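Local coordinates for fructokinase (Xylella fastidiosa Temecula1, PDB 3LJS), which probably catalyses the ATP-dependent phosphorylation of fructose, as a member of the PfkB family of carbohydrate kinases, at residues F10-I15 and C136-T141; Q33-A38 and D66-S71; F105-P110 and R170-P175. All coordinates share one frame; numbering follows the deposited sequence.

Contact 1 (F10-I15 and C136-T141); sequences FGEALI and CSNSMT
One water oxygen bridges the backbones of Phe10 and Cys136 and the hydroxyl of Ser139. It donates to Phe10 O (water to O, 2.7 Å), accepts from Cys136 N (water to N, 2.8 Å) and is hydrogen-bonded to Ser139 OG at 2.7 Å. That hydroxyl also comes within 4.1 Å of Phe10 CE2, while Ser139 CB rests 4.2 Å from Gly11 CA. Strands 6-10 and 130-136 are parallel neighbours in the central sheet of the ribokinase-like fold, and the two segments meet at and just beyond their C-terminal ends, the side on which this family places its active site. The direct polar link is from Asn138 ND2 to Glu12 OE2, at 3.0 Å and bent to 136° at the hydrogen. Glu12 turns at chi2 (-72°), which brings its carboxylate against Asn138, where OE2 also lies 3.3 Å from Asn138 CB. Carboxylate and amide stand almost perpendicular, 87° apart, and the donor approaches from above the carboxylate plane. A weak bond from ND2 to Asn168 OD1 gives the amide a second partner. Asn138 lies about 4 Å, side chain to side chain, from Arg170, a residue seen to bind ATP.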
loop_
_atom_site.group_PDB
_atom_site.type_symbol
_atom_site.label_atom_id
_atom_site.label_comp_id
_atom_site.label_asym_id
_atom_site.label_seq_id
_atom_site.Cartn_x
_atom_site.Cartn_y
_atom_site.Cartn_z
ATOM N N PHE B 10 -3.448 -20.993 -9.251
ATOM C CA PHE B 10 -2.149 -20.404 -8.973
ATOM C C PHE B 10 -1.997 -18.925 -9.295
ATOM O O PHE B 10 -2.515 -18.436 -10.293
ATOM C CB PHE B 10 -1.069 -21.175 -9.739
ATOM C CG PHE B 10 0.292 -20.550 -9.646
ATOM C CD1 PHE B 10 1.093 -20.766 -8.530
ATOM C CD2 PHE B 10 0.751 -19.698 -10.648
ATOM C CE1 PHE B 10 2.336 -20.140 -8.414
ATOM C CE2 PHE B 10 1.990 -19.068 -10.540
ATOM C CZ PHE B 10 2.780 -19.289 -9.422
ATOM N N GLY B 11 -1.258 -18.214 -8.452
ATOM C CA GLY B 11 -1.029 -16.814 -8.732
ATOM C C GLY B 11 -1.105 -15.850 -7.574
ATOM O O GLY B 11 -0.577 -16.091 -6.490
ATOM N N GLU B 12 -1.789 -14.740 -7.810
ATOM C CA GLU B 12 -1.893 -13.727 -6.791
ATOM C C GLU B 12 -3.210 -13.681 -6.046
ATOM O O GLU B 12 -4.286 -13.894 -6.610
ATOM C CB GLU B 12 -1.606 -12.344 -7.393
ATOM C CG GLU B 12 -2.791 -11.668 -8.085
ATOM C CD GLU B 12 -3.177 -12.306 -9.417
ATOM O OE1 GLU B 12 -2.563 -13.326 -9.809
ATOM O OE2 GLU B 12 -4.105 -11.779 -10.079
ATOM N N ALA B 13 -3.079 -13.420 -4.754
ATOM C CA ALA B 13 -4.185 -13.235 -3.839
ATOM C C ALA B 13 -3.745 -11.889 -3.263
ATOM O O ALA B 13 -2.588 -11.731 -2.869
ATOM C CB ALA B 13 -4.187 -14.312 -2.756
ATOM N N LEU B 14 -4.635 -10.910 -3.252
ATOM C CA LEU B 14 -4.275 -9.597 -2.733
ATOM C C LEU B 14 -5.476 -8.935 -2.096
ATOM O O LEU B 14 -6.569 -9.502 -2.089
ATOM C CB LEU B 14 -3.727 -8.718 -3.862
ATOM C CG LEU B 14 -4.515 -8.690 -5.179
ATOM C CD1 LEU B 14 -5.858 -7.997 -4.994
ATOM C CD2 LEU B 14 -3.689 -7.955 -6.229
ATOM N N ILE B 15 -5.271 -7.732 -1.567
ATOM C CA ILE B 15 -6.342 -6.988 -0.921
ATOM C C ILE B 15 -6.899 -5.903 -1.827
ATOM O O ILE B 15 -6.148 -5.079 -2.354
ATOM C CB ILE B 15 -5.850 -6.306 0.381
ATOM C CG1 ILE B 15 -5.336 -7.358 1.365
ATOM C CG2 ILE B 15 -6.968 -5.489 1.002
ATOM C CD1 ILE B 15 -6.380 -8.350 1.816
ATOM N N CYS B 136 -3.592 -16.939 -14.424
ATOM C CA CYS B 136 -3.962 -15.703 -15.115
ATOM C C CYS B 136 -2.675 -14.964 -15.488
ATOM O O CYS B 136 -1.605 -15.336 -15.020
ATOM C CB CYS B 136 -4.839 -14.840 -14.204
ATOM S SG CYS B 136 -6.449 -15.619 -13.823
ATOM N N SER B 137 -2.765 -13.924 -16.315
ATOM C CA SER B 137 -1.552 -13.216 -16.740
ATOM C C SER B 137 -0.897 -12.305 -15.703
ATOM O O SER B 137 0.229 -11.848 -15.907
ATOM C CB SER B 137 -1.815 -12.410 -18.022
ATOM O OG SER B 137 -2.628 -11.280 -17.764
ATOM N N ASN B 138 -1.575 -12.039 -14.592
ATOM C CA ASN B 138 -0.984 -11.169 -13.580
ATOM C C ASN B 138 0.264 -11.774 -12.958
ATOM O O ASN B 138 1.129 -11.049 -12.465
ATOM C CB ASN B 138 -2.012 -10.823 -12.506
ATOM C CG ASN B 138 -3.150 -9.997 -13.061
ATOM O OD1 ASN B 138 -2.923 -9.007 -13.762
ATOM N ND2 ASN B 138 -4.385 -10.403 -12.764
ATOM N N SER B 139 0.369 -13.097 -12.995
ATOM C CA SER B 139 1.553 -13.761 -12.455
ATOM C C SER B 139 2.614 -13.887 -13.554
ATOM O O SER B 139 3.456 -14.785 -13.526
ATOM C CB SER B 139 1.195 -15.145 -11.894
ATOM O OG SER B 139 0.684 -15.999 -12.901
HETATM N N MSE B 140 2.564 -12.972 -14.520
HETATM C CA MSE B 140 3.525 -12.945 -15.623
HETATM C C MSE B 140 4.066 -11.526 -15.817
HETATM O O MSE B 140 4.719 -11.237 -16.821
HETATM C CB MSE B 140 2.859 -13.389 -16.931
HETATM C CG MSE B 140 2.361 -14.823 -16.945
HETATM SE SE MSE B 140 1.420 -15.255 -18.602
HETATM C CE MSE B 140 0.872 -17.054 -18.112
ATOM N N THR B 141 3.797 -10.648 -14.854
ATOM C CA THR B 141 4.212 -9.250 -14.949
ATOM C C THR B 141 5.719 -8.966 -14.919
ATOM O O THR B 141 6.146 -7.858 -15.240
ATOM C CB THR B 141 3.486 -8.404 -13.880
ATOM O OG1 THR B 141 3.624 -9.025 -12.599
ATOM C CG2 THR B 141 2.009 -8.298 -14.220
HETATM O O HOH W 1 -1.879 -16.697 -12.268
#

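Contact 2 (Q33-A38 and D66-S71); sequences QCAGGA and DFLFDS
Gln33 lays its amide flat on the ring of Phe67, the two planes 12° apart. This joins strand 30-36, an outer strand of the four-stranded lid sheet of the ribokinase-like fold, to helix 63-75 of the alpha/beta body; the short segments approach to 9.1 Å between axes and cross at -62°. The stack is the tight part of the contact. Gln33 OE1 sits over the ring centre, 3.5 Å from Phe67 CE1, and the CG methylene makes a CH-pi contact with the same face, 4.2 Å from the ring centroid. With Gln33 CG trans to the backbone N (chi1 175°) and the chain extended beyond it, the amide lies over the ring, with NE2 nearest Phe67 CD2, at 3.9 Å. Ala35 N meets the ring edge in its plane, 3.8 Å from Phe67 CE2. Ala35 CB packs 3.8 Å from Leu68 CD2, and the buried Leu68 also packs on Ile15 of strand 14-19. Elsewhere the fit is looser: Ala35 CB and Ser71 OG stay 4.4 Å apart, and the solvent side of the helix carries Asp66 and Asp70. Gln33 also makes backbone hydrogen bonds to the second subunit, consistent with the lid-to-lid dimers of PfkB kinases. Ser71 OG covers the other face of the Phe67 ring and donates to Phe67 O at 2.7 Å, arriving from the opposite side of the carbonyl plane to Ser71 N.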
loop_
_atom_site.group_PDB
_atom_site.type_symbol
_atom_site.label_atom_id
_atom_site.label_comp_id
_atom_site.label_asym_id
_atom_site.label_seq_id
_atom_site.Cartn_x
_atom_site.Cartn_y
_atom_site.Cartn_z
ATOM N N GLN B 33 -11.774 -3.268 3.263
ATOM C CA GLN B 33 -10.888 -4.384 2.956
ATOM C C GLN B 33 -11.634 -5.594 2.394
ATOM O O GLN B 33 -12.525 -6.137 3.048
ATOM C CB GLN B 33 -10.149 -4.794 4.227
ATOM C CG GLN B 33 -9.284 -6.026 4.095
ATOM C CD GLN B 33 -8.820 -6.535 5.443
ATOM O OE1 GLN B 33 -9.630 -6.966 6.265
ATOM N NE2 GLN B 33 -7.518 -6.481 5.683
ATOM N N CYS B 34 -11.261 -6.011 1.187
ATOM C CA CYS B 34 -11.875 -7.166 0.535
ATOM C C CYS B 34 -10.824 -8.096 -0.066
ATOM O O CYS B 34 -9.865 -7.641 -0.688
ATOM C CB CYS B 34 -12.824 -6.714 -0.578
ATOM S SG CYS B 34 -14.311 -5.897 0.015
ATOM N N ALA B 35 -11.011 -9.399 0.126
ATOM C CA ALA B 35 -10.091 -10.390 -0.421
ATOM C C ALA B 35 -10.237 -10.382 -1.940
ATOM O O ALA B 35 -11.350 -10.319 -2.462
ATOM C CB ALA B 35 -10.416 -11.776 0.136
ATOM N N GLY B 36 -9.112 -10.437 -2.649
ATOM C CA GLY B 36 -9.156 -10.413 -4.101
ATOM C C GLY B 36 -8.031 -11.179 -4.771
ATOM O O GLY B 36 -7.286 -11.910 -4.118
ATOM N N GLY B 37 -7.902 -10.990 -6.080
ATOM C CA GLY B 37 -6.893 -11.694 -6.851
ATOM C C GLY B 37 -7.666 -12.625 -7.768
ATOM O O GLY B 37 -8.516 -13.385 -7.297
ATOM N N ALA B 38 -7.389 -12.576 -9.068
ATOM C CA ALA B 38 -8.122 -13.406 -10.024
ATOM C C ALA B 38 -8.143 -14.899 -9.678
ATOM O O ALA B 38 -9.213 -15.474 -9.499
ATOM C CB ALA B 38 -7.583 -13.187 -11.441
ATOM N N ASP B 66 -2.352 -12.559 6.564
ATOM C CA ASP B 66 -3.076 -13.380 7.528
ATOM C C ASP B 66 -4.561 -13.366 7.185
ATOM O O ASP B 66 -5.245 -14.382 7.311
ATOM C CB ASP B 66 -2.887 -12.857 8.957
ATOM C CG ASP B 66 -1.447 -12.943 9.430
ATOM O OD1 ASP B 66 -0.697 -13.805 8.921
ATOM O OD2 ASP B 66 -1.071 -12.154 10.328
ATOM N N PHE B 67 -5.052 -12.206 6.758
ATOM C CA PHE B 67 -6.456 -12.056 6.391
ATOM C C PHE B 67 -6.809 -12.948 5.211
ATOM O O PHE B 67 -7.858 -13.597 5.196
ATOM C CB PHE B 67 -6.760 -10.606 6.018
ATOM C CG PHE B 67 -8.142 -10.401 5.466
ATOM C CD1 PHE B 67 -9.262 -10.563 6.275
ATOM C CD2 PHE B 67 -8.322 -10.026 4.138
ATOM C CE1 PHE B 67 -10.544 -10.351 5.770
ATOM C CE2 PHE B 67 -9.597 -9.811 3.624
ATOM C CZ PHE B 67 -10.710 -9.972 4.440
ATOM N N LEU B 68 -5.937 -12.962 4.212
ATOM C CA LEU B 68 -6.158 -13.783 3.028
ATOM C C LEU B 68 -6.081 -15.268 3.382
ATOM O O LEU B 68 -6.903 -16.062 2.933
ATOM C CB LEU B 68 -5.125 -13.432 1.957
ATOM C CG LEU B 68 -5.298 -12.027 1.364
ATOM C CD1 LEU B 68 -4.134 -11.696 0.449
ATOM C CD2 LEU B 68 -6.614 -11.958 0.599
ATOM N N PHE B 69 -5.100 -15.639 4.197
ATOM C CA PHE B 69 -4.948 -17.031 4.597
ATOM C C PHE B 69 -6.199 -17.539 5.310
ATOM O O PHE B 69 -6.711 -18.617 4.995
ATOM C CB PHE B 69 -3.748 -17.197 5.528
ATOM C CG PHE B 69 -3.447 -18.631 5.867
ATOM C CD1 PHE B 69 -2.547 -19.365 5.103
ATOM C CD2 PHE B 69 -4.085 -19.255 6.932
ATOM C CE1 PHE B 69 -2.283 -20.705 5.393
ATOM C CE2 PHE B 69 -3.828 -20.600 7.234
ATOM C CZ PHE B 69 -2.927 -21.323 6.462
ATOM N N ASP B 70 -6.680 -16.766 6.283
ATOM C CA ASP B 70 -7.868 -17.145 7.041
ATOM C C ASP B 70 -9.114 -17.153 6.167
ATOM O O ASP B 70 -9.985 -18.007 6.336
ATOM C CB ASP B 70 -8.082 -16.198 8.230
ATOM C CG ASP B 70 -6.945 -16.255 9.236
ATOM O OD1 ASP B 70 -6.394 -17.354 9.458
ATOM O OD2 ASP B 70 -6.613 -15.202 9.818
ATOM N N SER B 71 -9.204 -16.202 5.239
ATOM C CA SER B 71 -10.347 -16.136 4.333
ATOM C C SER B 71 -10.413 -17.420 3.507
ATOM O O SER B 71 -11.496 -17.965 3.282
ATOM C CB SER B 71 -10.234 -14.924 3.400
ATOM O OG SER B 71 -10.318 -13.708 4.129
#

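Contact 3 (F105-P110 and R170-P175); sequences FSFYRP and RPMLWP. With PO4 (phosphate ion), chain C.
Met172, present as selenomethionine, lies alongside Phe105 and reaches on to Phe107. From CB, directed at the facing strand, its chain runs extended through CG to SE, which packs 3.9 Å from Phe105 CB. A bend at chi3 (58°) then brings the terminal CE up to two partners: it lies 3.1 Å from Phe105 O, a close approach, and 3.8 Å from Phe107 CD2, where it meets the edge of the ring near its plane. The ring's face is taken by the next residue. Leu173 CD2 makes a CH-pi contact there, 3.8 Å from the centroid but offset toward the rim, so that its nearest atom is Phe107 CG at 3.5 Å. The other methyl, CD1, comes within 4.2 Å of Arg109 NH1. The guanidinium has its main polar partner elsewhere, in a salt bridge from NH2 to Asp114. A water donates to Leu173 O (water to O, 2.8 Å) and accepts a weak bond from Arg109 NH1, adding a polar link beside the apolar cluster. At the other end of the contact Arg170, seen to bind ATP, points NH2 at phosphate O3 in a weak bond of 3.2 Å; Asn168 ND2 also holds this ion, which probably comes from the crystallisation liquor. Phe105 and Phe107 belong to one face of strand 103-108, an outer strand of the lid sheet beside strand 92-97, whereas Ser106 and Tyr108 point away and meet the second subunit. The opposing 3-10 turn 171-173 lies in the loop between strand 162-166 and helix 181-189 of the body.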
loop_
_atom_site.group_PDB
_atom_site.type_symbol
_atom_site.label_atom_id
_atom_site.label_comp_id
_atom_site.label_asym_id
_atom_site.label_seq_id
_atom_site.Cartn_x
_atom_site.Cartn_y
_atom_site.Cartn_z
ATOM N N PHE B 105 -7.913 2.926 -10.504
ATOM C CA PHE B 105 -7.113 1.871 -9.888
ATOM C C PHE B 105 -5.703 2.332 -9.511
ATOM O O PHE B 105 -5.010 2.959 -10.309
ATOM C CB PHE B 105 -7.007 0.678 -10.839
ATOM C CG PHE B 105 -8.281 -0.096 -10.985
ATOM C CD1 PHE B 105 -8.761 -0.871 -9.933
ATOM C CD2 PHE B 105 -9.006 -0.054 -12.171
ATOM C CE1 PHE B 105 -9.945 -1.593 -10.061
ATOM C CE2 PHE B 105 -10.191 -0.772 -12.308
ATOM C CZ PHE B 105 -10.660 -1.543 -11.251
ATOM N N SER B 106 -5.290 2.015 -8.288
ATOM C CA SER B 106 -3.962 2.363 -7.798
ATOM C C SER B 106 -3.378 1.126 -7.122
ATOM O O SER B 106 -3.778 0.761 -6.013
ATOM C CB SER B 106 -4.039 3.520 -6.801
ATOM O OG SER B 106 -2.749 3.837 -6.298
ATOM N N PHE B 107 -2.428 0.487 -7.793
ATOM C CA PHE B 107 -1.815 -0.728 -7.274
ATOM C C PHE B 107 -0.494 -0.537 -6.545
ATOM O O PHE B 107 0.349 0.263 -6.955
ATOM C CB PHE B 107 -1.562 -1.715 -8.419
ATOM C CG PHE B 107 -2.802 -2.169 -9.126
ATOM C CD1 PHE B 107 -3.602 -3.165 -8.582
ATOM C CD2 PHE B 107 -3.161 -1.612 -10.349
ATOM C CE1 PHE B 107 -4.747 -3.606 -9.247
ATOM C CE2 PHE B 107 -4.302 -2.043 -11.023
ATOM C CZ PHE B 107 -5.097 -3.045 -10.467
ATOM N N TYR B 108 -0.323 -1.281 -5.457
ATOM C CA TYR B 108 0.926 -1.276 -4.719
ATOM C C TYR B 108 1.474 -2.656 -5.064
ATOM O O TYR B 108 1.381 -3.601 -4.267
ATOM C CB TYR B 108 0.682 -1.117 -3.209
ATOM C CG TYR B 108 0.479 0.333 -2.816
ATOM C CD1 TYR B 108 1.485 1.048 -2.159
ATOM C CD2 TYR B 108 -0.672 1.022 -3.204
ATOM C CE1 TYR B 108 1.349 2.418 -1.907
ATOM C CE2 TYR B 108 -0.816 2.390 -2.959
ATOM C CZ TYR B 108 0.202 3.081 -2.318
ATOM O OH TYR B 108 0.088 4.439 -2.136
ATOM N N ARG B 109 2.025 -2.779 -6.274
ATOM C CA ARG B 109 2.541 -4.067 -6.706
ATOM C C ARG B 109 3.786 -4.187 -7.592
ATOM O O ARG B 109 4.122 -5.296 -8.003
ATOM C CB ARG B 109 1.404 -4.886 -7.332
ATOM C CG ARG B 109 1.781 -6.330 -7.652
ATOM C CD ARG B 109 0.556 -7.138 -7.997
ATOM N NE ARG B 109 0.853 -8.544 -8.236
ATOM C CZ ARG B 109 1.227 -9.048 -9.407
ATOM N NH1 ARG B 109 1.365 -8.261 -10.467
ATOM N NH2 ARG B 109 1.423 -10.355 -9.527
ATOM N N PRO B 110 4.469 -3.083 -7.949
ATOM C CA PRO B 110 5.621 -3.483 -8.767
ATOM C C PRO B 110 6.295 -4.555 -7.898
ATOM O O PRO B 110 6.726 -5.589 -8.407
ATOM C CB PRO B 110 6.427 -2.194 -8.882
ATOM C CG PRO B 110 5.342 -1.140 -8.911
ATOM C CD PRO B 110 4.373 -1.614 -7.830
ATOM N N ARG B 170 -4.215 -6.993 -17.510
ATOM C CA ARG B 170 -4.303 -5.694 -16.853
ATOM C C ARG B 170 -2.994 -4.946 -17.115
ATOM O O ARG B 170 -2.045 -5.036 -16.330
ATOM C CB ARG B 170 -4.518 -5.885 -15.353
ATOM C CG ARG B 170 -5.794 -6.647 -15.010
ATOM C CD ARG B 170 -7.038 -5.838 -15.346
ATOM N NE ARG B 170 -8.266 -6.547 -14.994
ATOM C CZ ARG B 170 -8.855 -7.467 -15.755
ATOM N NH1 ARG B 170 -8.334 -7.799 -16.929
ATOM N NH2 ARG B 170 -9.967 -8.059 -15.337
ATOM N N PRO B 171 -2.930 -4.205 -18.233
ATOM C CA PRO B 171 -1.772 -3.419 -18.676
ATOM C C PRO B 171 -1.093 -2.580 -17.593
ATOM O O PRO B 171 0.128 -2.445 -17.588
ATOM C CB PRO B 171 -2.351 -2.553 -19.791
ATOM C CG PRO B 171 -3.404 -3.428 -20.377
ATOM C CD PRO B 171 -4.072 -4.002 -19.144
HETATM N N MSE B 172 -1.885 -2.021 -16.683
HETATM C CA MSE B 172 -1.348 -1.188 -15.606
HETATM C C MSE B 172 -0.299 -1.877 -14.746
HETATM O O MSE B 172 0.619 -1.229 -14.243
HETATM C CB MSE B 172 -2.471 -0.711 -14.686
HETATM C CG MSE B 172 -3.333 0.394 -15.248
HETATM SE SE MSE B 172 -4.617 0.980 -13.920
HETATM C CE MSE B 172 -3.376 1.491 -12.527
ATOM N N LEU B 173 -0.442 -3.186 -14.571
ATOM C CA LEU B 173 0.477 -3.956 -13.742
ATOM C C LEU B 173 1.798 -4.344 -14.401
ATOM O O LEU B 173 2.680 -4.905 -13.747
ATOM C CB LEU B 173 -0.228 -5.218 -13.242
ATOM C CG LEU B 173 -1.373 -4.999 -12.254
ATOM C CD1 LEU B 173 -2.074 -6.322 -11.969
ATOM C CD2 LEU B 173 -0.815 -4.402 -10.969
ATOM N N TRP B 174 1.937 -4.050 -15.690
ATOM C CA TRP B 174 3.156 -4.391 -16.416
ATOM C C TRP B 174 4.138 -3.219 -16.490
ATOM O O TRP B 174 3.727 -2.063 -16.536
ATOM C CB TRP B 174 2.803 -4.864 -17.827
ATOM C CG TRP B 174 2.038 -6.162 -17.851
ATOM C CD1 TRP B 174 0.745 -6.367 -17.450
ATOM C CD2 TRP B 174 2.527 -7.432 -18.292
ATOM N NE1 TRP B 174 0.401 -7.689 -17.617
ATOM C CE2 TRP B 174 1.476 -8.365 -18.130
ATOM C CE3 TRP B 174 3.756 -7.875 -18.805
ATOM C CZ2 TRP B 174 1.614 -9.715 -18.469
ATOM C CZ3 TRP B 174 3.892 -9.220 -19.143
ATOM C CH2 TRP B 174 2.824 -10.122 -18.970
ATOM N N PRO B 175 5.452 -3.509 -16.506
ATOM C CA PRO B 175 6.481 -2.463 -16.573
ATOM C C PRO B 175 6.309 -1.544 -17.771
ATOM O O PRO B 175 5.957 -1.984 -18.866
ATOM C CB PRO B 175 7.782 -3.260 -16.643
ATOM C CG PRO B 175 7.453 -4.505 -15.891
ATOM C CD PRO B 175 6.074 -4.840 -16.414
HETATM P P PO4 C . -10.718 -9.799 -11.739
HETATM O O1 PO4 C . -12.054 -9.162 -11.608
HETATM O O2 PO4 C . -10.795 -10.913 -12.717
HETATM O O3 PO4 C . -9.734 -8.790 -12.212
HETATM O O4 PO4 C . -10.291 -10.328 -10.418
HETATM O O HOH W 2 2.612 -5.669 -11.016
#

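The segments follow one another as 10-15, 33-38, 66-71, 105-110, 136-141 and 170-175, so contact 2 falls wholly within the span bridged by contact 1, whereas the segments of contacts 1 and 3 alternate along the chain. Contact 1 is central, its centre 13 Å from that of contact 2 and 11 Å from that of contact 3; the last two are 18 Å apart and do not touch. All three reach the four-stranded lid sheet. Probable hydrogen bonds tie contact 1 to contact 2 (Gly36 N to Leu14 O) and to contact 3 (Arg109 NH2 to Asn138 O). Contacts 1 and 3 lie at Arg170, seen to bind ATP, while contact 2 joins the lid to helix 63-75 farther off.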